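Local coordinates for protein ATP-dependent DNA helicase (Mycobacterium smegmatis, PDB 5V9X) that probably uses ATP hydrolysis to move 3'-to-5' along single-stranded DNA and unwind RNA:DNA duplexes, as a helicase of the bacterial Lhr family, at residues 154-159 and 179-184. Sequence-based numbering, arbitrary orientation.
Sequences AMIANP and RETLTS
Pro159 and Thr181 bring the two backbones closest, with their CA atoms 6.2 Å apart, where the end of helix 149-157 meets the end of a 3-10 segment, at residues 179-181. The helix ends at Ala157; Asn158 leaves it, though its N still bonds to Ala154 O at 3.1 Å. Pro159 follows in extended conformation, with its CA-CB bond directed at Thr181. Thr181 directs its own CB back toward the helix end. The side chains meet at an oblique angle, CB and CG of the proline ring against CB and CG2 of the threonine. Pro159 CB lies 3.6 Å from Thr181 CB, and Pro159 CG lies 3.8 Å from Thr181 CG2. The methyl CG2 also reaches the helix backbone, 3.6 Å from Ile156 O. The Ile156 CG2 methyl is a marginal neighbour, 4.4 Å from Thr181 CG2. With chi1 of Thr181 at 64°, OG1 lies between the backbone N and the carbonyl carbon, while CG2 sits anti to the carbonyl carbon and faces the helix end. The hydroxyl hydrogen-bonds to Ala178 O, just before the segment. Within 179-184, Leu182 N bonds to Arg179 O, and Thr183 OG1 bonds to Glu180 O from above the carbonyl plane. Thr98, in the loop before strand 100-103, touches Pro159 and shares a backbone hydrogen bond with Thr181. The contact joins two connections of the parallel sheet in the DEAD/DEAH-box domain: the one leading into strand 162-165 and the one leading into strand 187-191. It lies at the surface, and its nearest atom is about 6 Å from the bound nucleic acid. No hydrogen bond or ion pair links the two segments, which implies that they meet by van der Waals contact, aliphatic carbon on carbon plus a methyl against one carbonyl oxygen.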
ATOM      1  N   ALA A 154       4.160  31.895  -5.074  1.00 52.91           N
ATOM      2  CA  ALA A 154       5.566  32.273  -4.990  1.00 52.55           C
ATOM      3  C   ALA A 154       6.472  31.222  -5.617  1.00 55.28           C
ATOM      4  O   ALA A 154       7.551  31.557  -6.117  1.00 61.73           O
ATOM      5  CB  ALA A 154       5.962  32.510  -3.533  1.00 49.39           C
ATOM      6  N   MET A 155       6.057  29.955  -5.599  1.00 57.03           N
ATOM      7  CA  MET A 155       6.842  28.886  -6.203  1.00 56.56           C
ATOM      8  C   MET A 155       6.646  28.781  -7.709  1.00 57.99           C
ATOM      9  O   MET A 155       7.400  28.052  -8.365  1.00 63.99           O
ATOM     10  CB  MET A 155       6.504  27.545  -5.549  1.00 55.40           C
ATOM     11  CG  MET A 155       7.211  27.318  -4.231  1.00 55.09           C
ATOM     12  SD  MET A 155       7.035  25.628  -3.651  1.00 58.18           S
ATOM     13  CE  MET A 155       5.292  25.594  -3.277  1.00 59.70           C
ATOM     14  N   ILE A 156       5.654  29.467  -8.266  1.00 48.84           N
ATOM     15  CA  ILE A 156       5.502  29.539  -9.715  1.00 48.14           C
ATOM     16  C   ILE A 156       6.192  30.777 -10.270  1.00 56.34           C
ATOM     17  O   ILE A 156       6.771  30.740 -11.360  1.00 64.73           O
ATOM     18  CB  ILE A 156       4.006  29.504 -10.081  1.00 47.76           C
ATOM     19  CG1 ILE A 156       3.379  28.196  -9.594  1.00 49.59           C
ATOM     20  CG2 ILE A 156       3.811  29.663 -11.581  1.00 47.54           C
ATOM     21  CD1 ILE A 156       1.869  28.173  -9.665  1.00 52.11           C
ATOM     22  N   ALA A 157       6.152  31.881  -9.520  1.00 54.89           N
ATOM     23  CA  ALA A 157       6.867  33.083  -9.928  1.00 54.35           C
ATOM     24  C   ALA A 157       8.374  32.881  -9.850  1.00 58.44           C
ATOM     25  O   ALA A 157       9.122  33.415 -10.678  1.00 60.35           O
ATOM     26  CB  ALA A 157       6.441  34.266  -9.060  1.00 51.29           C
ATOM     27  N   ASN A 158       8.837  32.116  -8.864  1.00 58.94           N
ATOM     28  CA  ASN A 158      10.265  31.878  -8.646  1.00 60.33           C
ATOM     29  C   ASN A 158      10.459  30.407  -8.316  1.00 57.78           C
ATOM     30  O   ASN A 158      10.665  30.034  -7.155  1.00 60.54           O
ATOM     31  CB  ASN A 158      10.804  32.775  -7.531  1.00 66.04           C
ATOM     32  CG  ASN A 158      12.007  33.586  -7.964  1.00 78.42           C
ATOM     33  OD1 ASN A 158      11.891  34.508  -8.774  1.00 79.03           O
ATOM     34  ND2 ASN A 158      13.172  33.256  -7.413  1.00 83.93           N
ATOM     35  N   PRO A 159      10.405  29.536  -9.323  1.00 55.66           N
ATOM     36  CA  PRO A 159      10.435  28.104  -9.048  1.00 50.51           C
ATOM     37  C   PRO A 159      11.767  27.690  -8.458  1.00 47.22           C
ATOM     38  O   PRO A 159      12.819  28.279  -8.775  1.00 51.59           O
ATOM     39  CB  PRO A 159      10.208  27.475 -10.430  1.00 51.08           C
ATOM     40  CG  PRO A 159      10.670  28.513 -11.395  1.00 55.04           C
ATOM     41  CD  PRO A 159      10.317  29.825 -10.765  1.00 54.26           C
ATOM     42  N   ARG A 179       3.041  24.144 -14.883  1.00 56.37           N
ATOM     43  CA  ARG A 179       3.886  23.249 -15.666  1.00 61.15           C
ATOM     44  C   ARG A 179       4.982  23.990 -16.420  1.00 67.37           C
ATOM     45  O   ARG A 179       5.979  23.369 -16.807  1.00 70.38           O
ATOM     46  CB  ARG A 179       3.036  22.459 -16.656  1.00 60.86           C
ATOM     47  CG  ARG A 179       2.408  23.325 -17.730  1.00 61.03           C
ATOM     48  CD  ARG A 179       1.646  22.495 -18.733  1.00 65.81           C
ATOM     49  NE  ARG A 179       0.914  23.332 -19.677  1.00 71.72           N
ATOM     50  CZ  ARG A 179       0.125  22.857 -20.633  1.00 72.96           C
ATOM     51  NH1 ARG A 179      -0.034  21.547 -20.772  1.00 70.72           N
ATOM     52  NH2 ARG A 179      -0.507  23.689 -21.449  1.00 71.44           N
ATOM     53  N   GLU A 180       4.820  25.296 -16.645  1.00 67.39           N
ATOM     54  CA  GLU A 180       5.841  26.060 -17.350  1.00 69.31           C
ATOM     55  C   GLU A 180       7.150  26.120 -16.573  1.00 67.51           C
ATOM     56  O   GLU A 180       8.201  26.377 -17.169  1.00 72.75           O
ATOM     57  CB  GLU A 180       5.337  27.475 -17.638  1.00 73.94           C
ATOM     58  CG  GLU A 180       5.807  28.040 -18.971  1.00 85.76           C
ATOM     59  CD  GLU A 180       4.981  27.535 -20.141  1.00 94.29           C
ATOM     60  OE1 GLU A 180       3.746  27.427 -19.990  1.00 96.06           O
ATOM     61  OE2 GLU A 180       5.564  27.245 -21.209  1.00 96.34           O
ATOM     62  N   THR A 181       7.113  25.890 -15.259  1.00 58.89           N
ATOM     63  CA  THR A 181       8.336  25.823 -14.473  1.00 57.23           C
ATOM     64  C   THR A 181       9.033  24.475 -14.583  1.00 53.66           C
ATOM     65  O   THR A 181      10.182  24.352 -14.148  1.00 54.51           O
ATOM     66  CB  THR A 181       8.041  26.119 -12.999  1.00 60.62           C
ATOM     67  OG1 THR A 181       7.188  25.098 -12.463  1.00 61.59           O
ATOM     68  CG2 THR A 181       7.363  27.476 -12.851  1.00 57.15           C
ATOM     69  N   LEU A 182       8.376  23.469 -15.155  1.00 51.61           N
ATOM     70  CA  LEU A 182       8.939  22.132 -15.267  1.00 51.89           C
ATOM     71  C   LEU A 182       9.561  21.861 -16.630  1.00 54.03           C
ATOM     72  O   LEU A 182       9.985  20.730 -16.886  1.00 53.44           O
ATOM     73  CB  LEU A 182       7.866  21.084 -14.970  1.00 45.04           C
ATOM     74  CG  LEU A 182       7.168  21.203 -13.616  1.00 42.18           C
ATOM     75  CD1 LEU A 182       6.059  20.170 -13.480  1.00 39.05           C
ATOM     76  CD2 LEU A 182       8.174  21.065 -12.484  1.00 44.30           C
ATOM     77  N   THR A 183       9.637  22.865 -17.508  1.00 51.53           N
ATOM     78  CA  THR A 183      10.144  22.638 -18.857  1.00 51.74           C
ATOM     79  C   THR A 183      11.653  22.425 -18.903  1.00 56.26           C
ATOM     80  O   THR A 183      12.164  21.997 -19.942  1.00 63.77           O
ATOM     81  CB  THR A 183       9.772  23.805 -19.776  1.00 50.47           C
ATOM     82  OG1 THR A 183      10.327  25.022 -19.264  1.00 54.99           O
ATOM     83  CG2 THR A 183       8.264  23.949 -19.883  1.00 41.54           C
ATOM     84  N   SER A 184      12.375  22.706 -17.820  1.00 55.41           N
ATOM     85  CA  SER A 184      13.823  22.544 -17.794  1.00 59.81           C
ATOM     86  C   SER A 184      14.276  21.342 -16.977  1.00 56.03           C
ATOM     87  O   SER A 184      15.487  21.145 -16.817  1.00 54.38           O
ATOM     88  CB  SER A 184      14.490  23.813 -17.249  1.00 67.91           C
ATOM     89  OG  SER A 184      14.237  24.927 -18.086  1.00 75.75           O
TER